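Local structure of polymerase X (Deinococcus radiodurans, 2W9M) at residues A[37-47]-A[62-73]; A[121-129]-A[147-158]. The protein is a family X DNA polymerase with a zinc-binding PHP domain and probably extends DNA strands from deoxyribonucleoside triphosphates in DNA repair. One frame throughout, in Å; residues are numbered along the deposited sequence.

Overall arrangement
Both interactions join elements of the polymerase X region, helices and, in the first, a loop, and both lie away from the zinc sites. Interaction 1 is peripheral, its centre about 37 Å from the centre of the chain; interaction 2 lies about 17 Å from it. Their centres are 36 Å apart and they share no element: 37-47 and 62-73 meet early in the chain, before 121-129 and 147-158. Interaction 1 packs a helix against a loop as well as a helix, and a weak tyrosine-glutamate hydrogen bond joins its two sides. Interaction 2 packs two roughly antiparallel helices through aliphatic and aromatic groups, with a salt-bridge network round R125 that reaches beyond its own helix.

Interaction 1: A[37-47]-A[62-73]; sequences YRSAARSLEEL and IPKVGKGIAAEL
Y37 lays one face of its ring over I69, whose CD1 sits 4.1 Å from the ring centroid in a CH-pi contact, displaced toward the rim. The ring reaches this far because CG lies beside the backbone N, anti to the carbonyl carbon (chi1 -84°). Beyond I69, the phenol meets the carboxylate of E72 nearly in plane: Y37 OH donates a weak hydrogen bond to E72 OE1 at 3.0 Å, and the two planes are only 6° apart. A phenylalanine here would probably keep the packing on I69 but leave the E72 carboxylate without its phenolic partner. L17 and P84 add to the packing around the tyrosine. S39 faces the aliphatic chain of K64, which runs extended alongside it and past S43. A40 CB touches both the loop, at V65 CG1, and the second helix, 4.0 Å from I69 CG1. The loop 62-66 leads into helix 67-73, with G66 at its N-cap. This loop-to-helix entry lies in a helix-hairpin-helix region, a type of module commonly used to bind DNA, and the two helix axes cross at -63°. S43 faces the loop, its CB 3.6 Å from P63 O. Its hydroxyl turns back to S39 O in a weak hydrogen bond, and S43 OG also lies against the lysine chain, 3.2 Å from K64 CD. Next to S43, L44 meets L73 tip to tip, with CD1 of L44 3.7 Å from CD1 of L73; L17 of helix 10-26 also packs on L44. Past the helix, L47 crosses I62 at a slant and sets its CD1 3.5 Å from I62 CG2, while I62 CD1 touches the same leucine methyl.

Interaction 2: A[121-129]-A[147-158]; sequences LERLREAAE and ILENVVFLFEAR
L121 meets helix 147-157 over a broad front, its CB 4.0 Å from F155 CE2, its CG against V151 CG1 and its CD2 against the CB of L154. A chi1 of -78° swings the F155 ring out from its helix toward L121 CB. At the edge of that ring, near its plane, stands R125 CD, 4.2 Å from F155 CE1, and V151 CG1 of the ring's own helix lies over one face. At the other end of the contact L148 does similar work: L148 CB lies 3.9 Å from A128 CB, and L148 CD1 packs on R125 CG at 3.8 Å. Beside L121 and A128, L124 sets both methyls against I147 CG2, and CD1 also against V151 CG2.

The helix axes run roughly antiparallel, at 146° and 9.6 Å apart. Helices 121-130 and 141-157 flank the hairpin of a helix-hairpin-helix motif, a module commonly used to bind DNA and perhaps so here, and the contact packs its two helices on each other. L99 of helix 94-99 packs on L121 and L124.

R125 divides its length between two roles. Its aliphatic part lines the interface, while NH1 forms a salt bridge with E122 OE1 and NH2 makes a long one with E129. E172 and E229 give the same guanidinium further carboxylate partners, and Y228 OH is hydrogen-bonded to E129 OE2. The contact thus holds by apolar packing; the acids outnumber the arginine, so R125 probably offsets their mutual repulsion, and some of them may have a raised pKa.

Interaction 1: A[37-47]-A[62-73]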
loop_
_atom_site.group_PDB
_atom_site.type_symbol
_atom_site.label_atom_id
_atom_site.label_comp_id
_atom_site.label_asym_id
_atom_site.label_seq_id
_atom_site.Cartn_x
_atom_site.Cartn_y
_atom_site.Cartn_z
ATOM N N TYR A 37 31.184 -3.090 2.868
ATOM C CA TYR A 37 30.835 -3.776 1.628
ATOM C C TYR A 37 31.527 -3.145 0.422
ATOM O O TYR A 37 31.908 -3.839 -0.520
ATOM C CB TYR A 37 29.317 -3.815 1.425
ATOM C CG TYR A 37 28.643 -4.956 2.153
ATOM C CD1 TYR A 37 27.890 -4.731 3.299
ATOM C CD2 TYR A 37 28.770 -6.261 1.699
ATOM C CE1 TYR A 37 27.279 -5.775 3.970
ATOM C CE2 TYR A 37 28.163 -7.312 2.362
ATOM C CZ TYR A 37 27.418 -7.065 3.495
ATOM O OH TYR A 37 26.813 -8.113 4.154
ATOM N N ARG A 38 31.694 -1.828 0.462
ATOM C CA ARG A 38 32.329 -1.109 -0.634
ATOM C C ARG A 38 33.814 -1.450 -0.711
ATOM O O ARG A 38 34.368 -1.610 -1.799
ATOM C CB ARG A 38 32.142 0.395 -0.458
ATOM C CG ARG A 38 32.027 1.171 -1.758
ATOM C CD ARG A 38 31.806 2.655 -1.492
ATOM N NE ARG A 38 30.883 2.887 -0.383
ATOM C CZ ARG A 38 31.263 3.201 0.852
ATOM N NH1 ARG A 38 32.551 3.327 1.142
ATOM N NH2 ARG A 38 30.355 3.391 1.801
ATOM N N SER A 39 34.451 -1.564 0.453
ATOM C CA SER A 39 35.873 -1.892 0.522
ATOM C C SER A 39 36.125 -3.352 0.153
ATOM O O SER A 39 37.152 -3.680 -0.439
ATOM C CB SER A 39 36.441 -1.586 1.912
ATOM O OG SER A 39 35.966 -2.508 2.880
ATOM N N ALA A 40 35.187 -4.227 0.504
ATOM C CA ALA A 40 35.293 -5.636 0.137
ATOM C C ALA A 40 35.181 -5.804 -1.377
ATOM O O ALA A 40 35.718 -6.752 -1.948
ATOM C CB ALA A 40 34.227 -6.459 0.847
ATOM N N ALA A 41 34.484 -4.875 -2.021
ATOM C CA ALA A 41 34.312 -4.918 -3.467
ATOM C C ALA A 41 35.588 -4.489 -4.177
ATOM O O ALA A 41 35.937 -5.030 -5.225
ATOM C CB ALA A 41 33.152 -4.039 -3.886
ATOM N N ARG A 42 36.281 -3.513 -3.598
ATOM C CA ARG A 42 37.515 -3.001 -4.184
ATOM C C ARG A 42 38.668 -3.987 -4.019
ATOM O O ARG A 42 39.634 -3.953 -4.776
ATOM C CB ARG A 42 37.884 -1.644 -3.574
ATOM C CG ARG A 42 36.750 -0.630 -3.588
ATOM C CD ARG A 42 37.276 0.791 -3.738
ATOM N NE ARG A 42 36.204 1.745 -4.016
ATOM C CZ ARG A 42 36.339 2.818 -4.791
ATOM N NH1 ARG A 42 37.499 3.074 -5.381
ATOM N NH2 ARG A 42 35.310 3.631 -4.988
ATOM N N SER A 43 38.561 -4.864 -3.023
ATOM C CA SER A 43 39.581 -5.880 -2.775
ATOM C C SER A 43 39.406 -7.079 -3.705
ATOM O O SER A 43 40.378 -7.584 -4.266
ATOM C CB SER A 43 39.561 -6.330 -1.310
ATOM O OG SER A 43 40.032 -5.306 -0.446
ATOM N N LEU A 44 38.167 -7.534 -3.865
ATOM C CA LEU A 44 37.866 -8.600 -4.815
ATOM C C LEU A 44 38.218 -8.163 -6.229
ATOM O O LEU A 44 38.333 -8.989 -7.136
ATOM C CB LEU A 44 36.391 -8.996 -4.747
ATOM C CG LEU A 44 36.016 -10.054 -3.710
ATOM C CD1 LEU A 44 34.554 -10.442 -3.860
ATOM C CD2 LEU A 44 36.911 -11.274 -3.855
ATOM N N GLU A 45 38.384 -6.856 -6.406
ATOM C CA GLU A 45 38.789 -6.298 -7.688
ATOM C C GLU A 45 40.122 -6.900 -8.128
ATOM O O GLU A 45 40.158 -7.791 -8.978
ATOM C CB GLU A 45 38.912 -4.777 -7.592
ATOM C CG GLU A 45 38.593 -4.054 -8.884
ATOM C CD GLU A 45 37.110 -4.063 -9.190
ATOM O OE1 GLU A 45 36.314 -3.785 -8.267
ATOM O OE2 GLU A 45 36.737 -4.344 -10.350
ATOM N N GLU A 46 41.214 -6.414 -7.541
ATOM C CA GLU A 46 42.550 -6.908 -7.867
ATOM C C GLU A 46 42.833 -8.242 -7.182
ATOM O O GLU A 46 43.387 -8.279 -6.083
ATOM C CB GLU A 46 43.622 -5.893 -7.466
ATOM C CG GLU A 46 43.198 -4.441 -7.599
ATOM C CD GLU A 46 42.436 -3.948 -6.386
ATOM O OE1 GLU A 46 42.298 -4.726 -5.416
ATOM O OE2 GLU A 46 41.981 -2.783 -6.399
ATOM N N LEU A 47 42.452 -9.331 -7.840
ATOM C CA LEU A 47 42.649 -10.674 -7.306
ATOM C C LEU A 47 42.609 -11.697 -8.430
ATOM O O LEU A 47 41.535 -12.098 -8.881
ATOM C CB LEU A 47 41.577 -11.013 -6.267
ATOM C CG LEU A 47 41.730 -10.424 -4.864
ATOM C CD1 LEU A 47 40.525 -10.772 -4.010
ATOM C CD2 LEU A 47 43.013 -10.914 -4.213
ATOM N N ILE A 62 41.073 -13.693 1.761
ATOM C CA ILE A 62 41.073 -12.357 1.162
ATOM C C ILE A 62 41.187 -11.248 2.205
ATOM O O ILE A 62 40.688 -11.387 3.323
ATOM C CB ILE A 62 39.790 -12.109 0.329
ATOM C CG1 ILE A 62 39.387 -13.364 -0.456
ATOM C CG2 ILE A 62 39.961 -10.898 -0.586
ATOM C CD1 ILE A 62 40.336 -13.728 -1.578
ATOM N N PRO A 63 41.862 -10.147 1.844
ATOM C CA PRO A 63 41.908 -8.934 2.669
ATOM C C PRO A 63 40.565 -8.209 2.734
ATOM O O PRO A 63 39.796 -8.239 1.771
ATOM C CB PRO A 63 42.928 -8.055 1.939
ATOM C CG PRO A 63 43.768 -9.008 1.164
ATOM C CD PRO A 63 42.836 -10.098 0.741
ATOM N N LYS A 64 40.297 -7.572 3.872
ATOM C CA LYS A 64 39.126 -6.711 4.055
ATOM C C LYS A 64 37.781 -7.443 4.030
ATOM O O LYS A 64 36.725 -6.813 4.073
ATOM C CB LYS A 64 39.133 -5.565 3.038
ATOM C CG LYS A 64 40.373 -4.692 3.113
ATOM C CD LYS A 64 40.281 -3.500 2.181
ATOM C CE LYS A 64 41.513 -2.617 2.306
ATOM N NZ LYS A 64 41.467 -1.440 1.395
ATOM N N VAL A 65 37.822 -8.769 3.969
ATOM C CA VAL A 65 36.597 -9.557 3.974
ATOM C C VAL A 65 36.425 -10.298 5.298
ATOM O O VAL A 65 36.695 -11.495 5.395
ATOM C CB VAL A 65 36.546 -10.553 2.795
ATOM C CG1 VAL A 65 36.528 -9.805 1.471
ATOM C CG2 VAL A 65 37.722 -11.509 2.848
ATOM N N GLY A 66 35.972 -9.572 6.318
ATOM C CA GLY A 66 35.765 -10.145 7.635
ATOM C C GLY A 66 34.844 -11.351 7.625
ATOM O O GLY A 66 34.336 -11.747 6.574
ATOM N N LYS A 67 34.630 -11.937 8.801
ATOM C CA LYS A 67 33.766 -13.107 8.941
ATOM C C LYS A 67 32.456 -12.946 8.175
ATOM O O LYS A 67 31.912 -13.917 7.644
ATOM C CB LYS A 67 33.478 -13.385 10.420
ATOM C CG LYS A 67 34.641 -14.009 11.183
ATOM C CD LYS A 67 34.459 -13.881 12.693
ATOM C CE LYS A 67 33.169 -14.535 13.173
ATOM N NZ LYS A 67 33.224 -16.021 13.089
ATOM N N GLY A 68 31.961 -11.713 8.116
ATOM C CA GLY A 68 30.698 -11.419 7.462
ATOM C C GLY A 68 30.704 -11.662 5.965
ATOM O O GLY A 68 30.071 -12.602 5.477
ATOM N N ILE A 69 31.423 -10.812 5.239
ATOM C CA ILE A 69 31.456 -10.867 3.777
ATOM C C ILE A 69 31.848 -12.242 3.230
ATOM O O ILE A 69 31.283 -12.709 2.239
ATOM C CB ILE A 69 32.396 -9.789 3.193
ATOM C CG1 ILE A 69 31.697 -8.429 3.155
ATOM C CG2 ILE A 69 32.841 -10.169 1.792
ATOM C CD1 ILE A 69 31.195 -7.948 4.499
ATOM N N ALA A 70 32.813 -12.889 3.878
ATOM C CA ALA A 70 33.290 -14.193 3.428
ATOM C C ALA A 70 32.169 -15.227 3.374
ATOM O O ALA A 70 31.989 -15.911 2.364
ATOM C CB ALA A 70 34.418 -14.682 4.324
ATOM N N ALA A 71 31.418 -15.336 4.465
ATOM C CA ALA A 71 30.392 -16.366 4.587
ATOM C C ALA A 71 29.316 -16.247 3.513
ATOM O O ALA A 71 28.935 -17.242 2.893
ATOM C CB ALA A 71 29.771 -16.330 5.975
ATOM N N GLU A 72 28.828 -15.028 3.299
ATOM C CA GLU A 72 27.758 -14.779 2.337
ATOM C C GLU A 72 28.188 -15.105 0.912
ATOM O O GLU A 72 27.413 -15.666 0.137
ATOM C CB GLU A 72 27.304 -13.321 2.415
ATOM C CG GLU A 72 26.857 -12.882 3.798
ATOM C CD GLU A 72 27.067 -11.397 4.031
ATOM O OE1 GLU A 72 27.724 -10.748 3.188
ATOM O OE2 GLU A 72 26.582 -10.880 5.061
ATOM N N LEU A 73 29.422 -14.744 0.570
ATOM C CA LEU A 73 29.948 -15.000 -0.767
ATOM C C LEU A 73 29.944 -16.492 -1.082
ATOM O O LEU A 73 29.457 -16.913 -2.132
ATOM C CB LEU A 73 31.354 -14.417 -0.925
ATOM C CG LEU A 73 31.447 -12.892 -1.047
ATOM C CD1 LEU A 73 32.898 -12.437 -1.157
ATOM C CD2 LEU A 73 30.634 -12.385 -2.232
#

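Interaction 2: A[121-129]-A[147-158]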
loop_
_atom_site.group_PDB
_atom_site.type_symbol
_atom_site.label_atom_id
_atom_site.label_comp_id
_atom_site.label_asym_id
_atom_site.label_seq_id
_atom_site.Cartn_x
_atom_site.Cartn_y
_atom_site.Cartn_z
ATOM N N LEU A 121 6.443 4.836 -8.004
ATOM C CA LEU A 121 6.395 5.021 -9.447
ATOM C C LEU A 121 5.320 6.023 -9.847
ATOM O O LEU A 121 5.558 6.923 -10.656
ATOM C CB LEU A 121 6.139 3.682 -10.138
ATOM C CG LEU A 121 7.386 3.033 -10.736
ATOM C CD1 LEU A 121 8.639 3.486 -10.001
ATOM C CD2 LEU A 121 7.251 1.522 -10.746
ATOM N N GLU A 122 4.136 5.862 -9.273
ATOM C CA GLU A 122 3.021 6.744 -9.581
ATOM C C GLU A 122 3.298 8.189 -9.172
ATOM O O GLU A 122 3.012 9.122 -9.921
ATOM C CB GLU A 122 1.743 6.235 -8.913
ATOM C CG GLU A 122 0.626 7.256 -8.858
ATOM C CD GLU A 122 0.281 7.822 -10.223
ATOM O OE1 GLU A 122 -0.264 8.942 -10.269
ATOM O OE2 GLU A 122 0.558 7.155 -11.244
ATOM N N ARG A 123 3.850 8.367 -7.976
ATOM C CA ARG A 123 4.184 9.694 -7.463
ATOM C C ARG A 123 5.345 10.329 -8.242
ATOM O O ARG A 123 5.421 11.553 -8.372
ATOM C CB ARG A 123 4.508 9.609 -5.967
ATOM C CG ARG A 123 5.002 10.900 -5.345
ATOM C CD ARG A 123 3.869 11.881 -5.101
ATOM N NE ARG A 123 4.353 13.105 -4.468
ATOM C CZ ARG A 123 4.742 14.193 -5.129
ATOM N NH1 ARG A 123 4.699 14.222 -6.455
ATOM N NH2 ARG A 123 5.172 15.254 -4.459
ATOM N N LEU A 124 6.244 9.492 -8.757
ATOM C CA LEU A 124 7.326 9.952 -9.618
ATOM C C LEU A 124 6.735 10.444 -10.930
ATOM O O LEU A 124 7.148 11.474 -11.464
ATOM C CB LEU A 124 8.309 8.815 -9.903
ATOM C CG LEU A 124 9.804 9.122 -10.050
ATOM C CD1 LEU A 124 10.510 7.959 -10.738
ATOM C CD2 LEU A 124 10.061 10.413 -10.800
ATOM N N ARG A 125 5.763 9.700 -11.450
ATOM C CA ARG A 125 5.131 10.051 -12.717
ATOM C C ARG A 125 4.401 11.385 -12.622
ATOM O O ARG A 125 4.401 12.173 -13.567
ATOM C CB ARG A 125 4.162 8.965 -13.164
ATOM C CG ARG A 125 3.352 9.367 -14.373
ATOM C CD ARG A 125 2.067 8.584 -14.466
ATOM N NE ARG A 125 0.967 9.471 -14.817
ATOM C CZ ARG A 125 0.096 9.950 -13.938
ATOM N NH1 ARG A 125 0.188 9.606 -12.664
ATOM N NH2 ARG A 125 -0.873 10.761 -14.332
ATOM N N GLU A 126 3.782 11.636 -11.477
ATOM C CA GLU A 126 3.111 12.908 -11.251
ATOM C C GLU A 126 4.122 14.044 -11.123
ATOM O O GLU A 126 3.898 15.148 -11.625
ATOM C CB GLU A 126 2.239 12.837 -9.998
ATOM C CG GLU A 126 1.068 11.880 -10.131
ATOM C CD GLU A 126 0.453 11.519 -8.793
ATOM O OE1 GLU A 126 1.129 11.695 -7.755
ATOM O OE2 GLU A 126 -0.708 11.055 -8.778
ATOM N N ALA A 127 5.237 13.771 -10.451
ATOM C CA ALA A 127 6.279 14.776 -10.272
ATOM C C ALA A 127 6.839 15.208 -11.618
ATOM O O ALA A 127 7.139 16.381 -11.823
ATOM C CB ALA A 127 7.385 14.250 -9.383
ATOM N N ALA A 128 6.972 14.253 -12.532
ATOM C CA ALA A 128 7.434 14.552 -13.881
ATOM C C ALA A 128 6.398 15.417 -14.595
ATOM O O ALA A 128 6.734 16.408 -15.244
ATOM C CB ALA A 128 7.686 13.260 -14.659
ATOM N N GLU A 129 5.137 15.028 -14.456
ATOM C CA GLU A 129 4.012 15.717 -15.073
ATOM C C GLU A 129 3.969 17.199 -14.694
ATOM O O GLU A 129 3.733 18.059 -15.539
ATOM C CB GLU A 129 2.718 15.057 -14.606
ATOM C CG GLU A 129 1.573 15.096 -15.590
ATOM C CD GLU A 129 1.478 13.820 -16.393
ATOM O OE1 GLU A 129 2.531 13.329 -16.848
ATOM O OE2 GLU A 129 0.352 13.307 -16.563
ATOM N N ILE A 147 13.180 10.219 -17.399
ATOM C CA ILE A 147 12.686 9.418 -16.295
ATOM C C ILE A 147 11.220 9.037 -16.508
ATOM O O ILE A 147 10.820 7.907 -16.228
ATOM C CB ILE A 147 12.868 10.157 -14.963
ATOM C CG1 ILE A 147 14.357 10.216 -14.612
ATOM C CG2 ILE A 147 12.058 9.483 -13.862
ATOM C CD1 ILE A 147 14.693 11.181 -13.500
ATOM N N LEU A 148 10.427 9.973 -17.016
ATOM C CA LEU A 148 9.026 9.695 -17.300
ATOM C C LEU A 148 8.902 8.610 -18.365
ATOM O O LEU A 148 8.027 7.747 -18.290
ATOM C CB LEU A 148 8.287 10.962 -17.738
ATOM C CG LEU A 148 6.804 10.749 -18.081
ATOM C CD1 LEU A 148 6.077 10.098 -16.922
ATOM C CD2 LEU A 148 6.126 12.051 -18.460
ATOM N N GLU A 149 9.783 8.660 -19.358
ATOM C CA GLU A 149 9.842 7.627 -20.382
ATOM C C GLU A 149 10.136 6.269 -19.750
ATOM O O GLU A 149 9.483 5.274 -20.061
ATOM C CB GLU A 149 10.917 7.969 -21.412
ATOM C CG GLU A 149 11.647 6.758 -21.980
ATOM C CD GLU A 149 13.056 7.093 -22.461
ATOM O OE1 GLU A 149 13.207 8.058 -23.244
ATOM O OE2 GLU A 149 14.010 6.387 -22.055
ATOM N N ASN A 150 11.117 6.236 -18.852
ATOM C CA ASN A 150 11.520 4.989 -18.214
ATOM C C ASN A 150 10.460 4.420 -17.276
ATOM O O ASN A 150 10.364 3.207 -17.113
ATOM C CB ASN A 150 12.858 5.158 -17.491
ATOM C CG ASN A 150 14.021 5.276 -18.453
ATOM O OD1 ASN A 150 14.027 4.644 -19.508
ATOM N ND2 ASN A 150 15.010 6.092 -18.099
ATOM N N VAL A 151 9.666 5.297 -16.664
ATOM C CA VAL A 151 8.559 4.858 -15.818
ATOM C C VAL A 151 7.451 4.266 -16.681
ATOM O O VAL A 151 6.820 3.279 -16.302
ATOM C CB VAL A 151 7.983 6.005 -14.963
ATOM C CG1 VAL A 151 6.803 5.511 -14.153
ATOM C CG2 VAL A 151 9.053 6.580 -14.047
ATOM N N VAL A 152 7.224 4.861 -17.848
ATOM C CA VAL A 152 6.247 4.323 -18.789
ATOM C C VAL A 152 6.580 2.882 -19.181
ATOM O O VAL A 152 5.687 2.076 -19.419
ATOM C CB VAL A 152 6.133 5.181 -20.061
ATOM C CG1 VAL A 152 5.327 4.447 -21.125
ATOM C CG2 VAL A 152 5.495 6.521 -19.740
ATOM N N PHE A 153 7.867 2.561 -19.240
ATOM C CA PHE A 153 8.290 1.205 -19.567
ATOM C C PHE A 153 7.911 0.227 -18.461
ATOM O O PHE A 153 7.430 -0.873 -18.740
ATOM C CB PHE A 153 9.797 1.142 -19.823
ATOM C CG PHE A 153 10.190 1.500 -21.227
ATOM C CD1 PHE A 153 10.687 2.758 -21.525
ATOM C CD2 PHE A 153 10.066 0.574 -22.251
ATOM C CE1 PHE A 153 11.050 3.087 -22.817
ATOM C CE2 PHE A 153 10.426 0.898 -23.546
ATOM C CZ PHE A 153 10.919 2.155 -23.828
ATOM N N LEU A 154 8.137 0.623 -17.208
ATOM C CA LEU A 154 7.794 -0.229 -16.076
ATOM C C LEU A 154 6.304 -0.555 -16.101
ATOM O O LEU A 154 5.910 -1.706 -15.903
ATOM C CB LEU A 154 8.171 0.418 -14.739
ATOM C CG LEU A 154 9.597 0.231 -14.213
ATOM C CD1 LEU A 154 10.272 -0.926 -14.928
ATOM C CD2 LEU A 154 10.417 1.500 -14.368
ATOM N N PHE A 155 5.486 0.460 -16.363
ATOM C CA PHE A 155 4.037 0.298 -16.366
ATOM C C PHE A 155 3.539 -0.634 -17.469
ATOM O O PHE A 155 2.639 -1.443 -17.244
ATOM C CB PHE A 155 3.327 1.651 -16.473
ATOM C CG PHE A 155 3.279 2.418 -15.182
ATOM C CD1 PHE A 155 3.033 3.781 -15.179
ATOM C CD2 PHE A 155 3.490 1.778 -13.972
ATOM C CE1 PHE A 155 2.988 4.491 -13.993
ATOM C CE2 PHE A 155 3.448 2.482 -12.781
ATOM C CZ PHE A 155 3.196 3.841 -12.794
ATOM N N GLU A 156 4.116 -0.519 -18.658
ATOM C CA GLU A 156 3.675 -1.331 -19.789
ATOM C C GLU A 156 4.070 -2.798 -19.631
ATOM O O GLU A 156 3.445 -3.680 -20.213
ATOM C CB GLU A 156 4.199 -0.753 -21.107
ATOM C CG GLU A 156 3.665 0.643 -21.385
ATOM C CD GLU A 156 3.999 1.147 -22.772
ATOM O OE1 GLU A 156 5.117 0.867 -23.255
ATOM O OE2 GLU A 156 3.143 1.833 -23.373
ATOM N N ALA A 157 5.098 -3.048 -18.828
ATOM C CA ALA A 157 5.535 -4.406 -18.533
ATOM C C ALA A 157 4.462 -5.164 -17.756
ATOM O O ALA A 157 4.060 -6.264 -18.138
ATOM C CB ALA A 157 6.841 -4.381 -17.750
ATOM N N ARG A 158 4.012 -4.563 -16.659
ATOM C CA ARG A 158 2.955 -5.123 -15.821
ATOM C C ARG A 158 1.732 -5.555 -16.634
ATOM O O ARG A 158 1.354 -4.898 -17.606
ATOM C CB ARG A 158 2.541 -4.093 -14.763
ATOM C CG ARG A 158 3.520 -3.966 -13.611
ATOM C CD ARG A 158 3.892 -2.515 -13.340
ATOM N NE ARG A 158 2.821 -1.740 -12.719
ATOM C CZ ARG A 158 2.892 -1.210 -11.502
ATOM N NH1 ARG A 158 3.987 -1.368 -10.766
ATOM N NH2 ARG A 158 1.867 -0.513 -11.022
#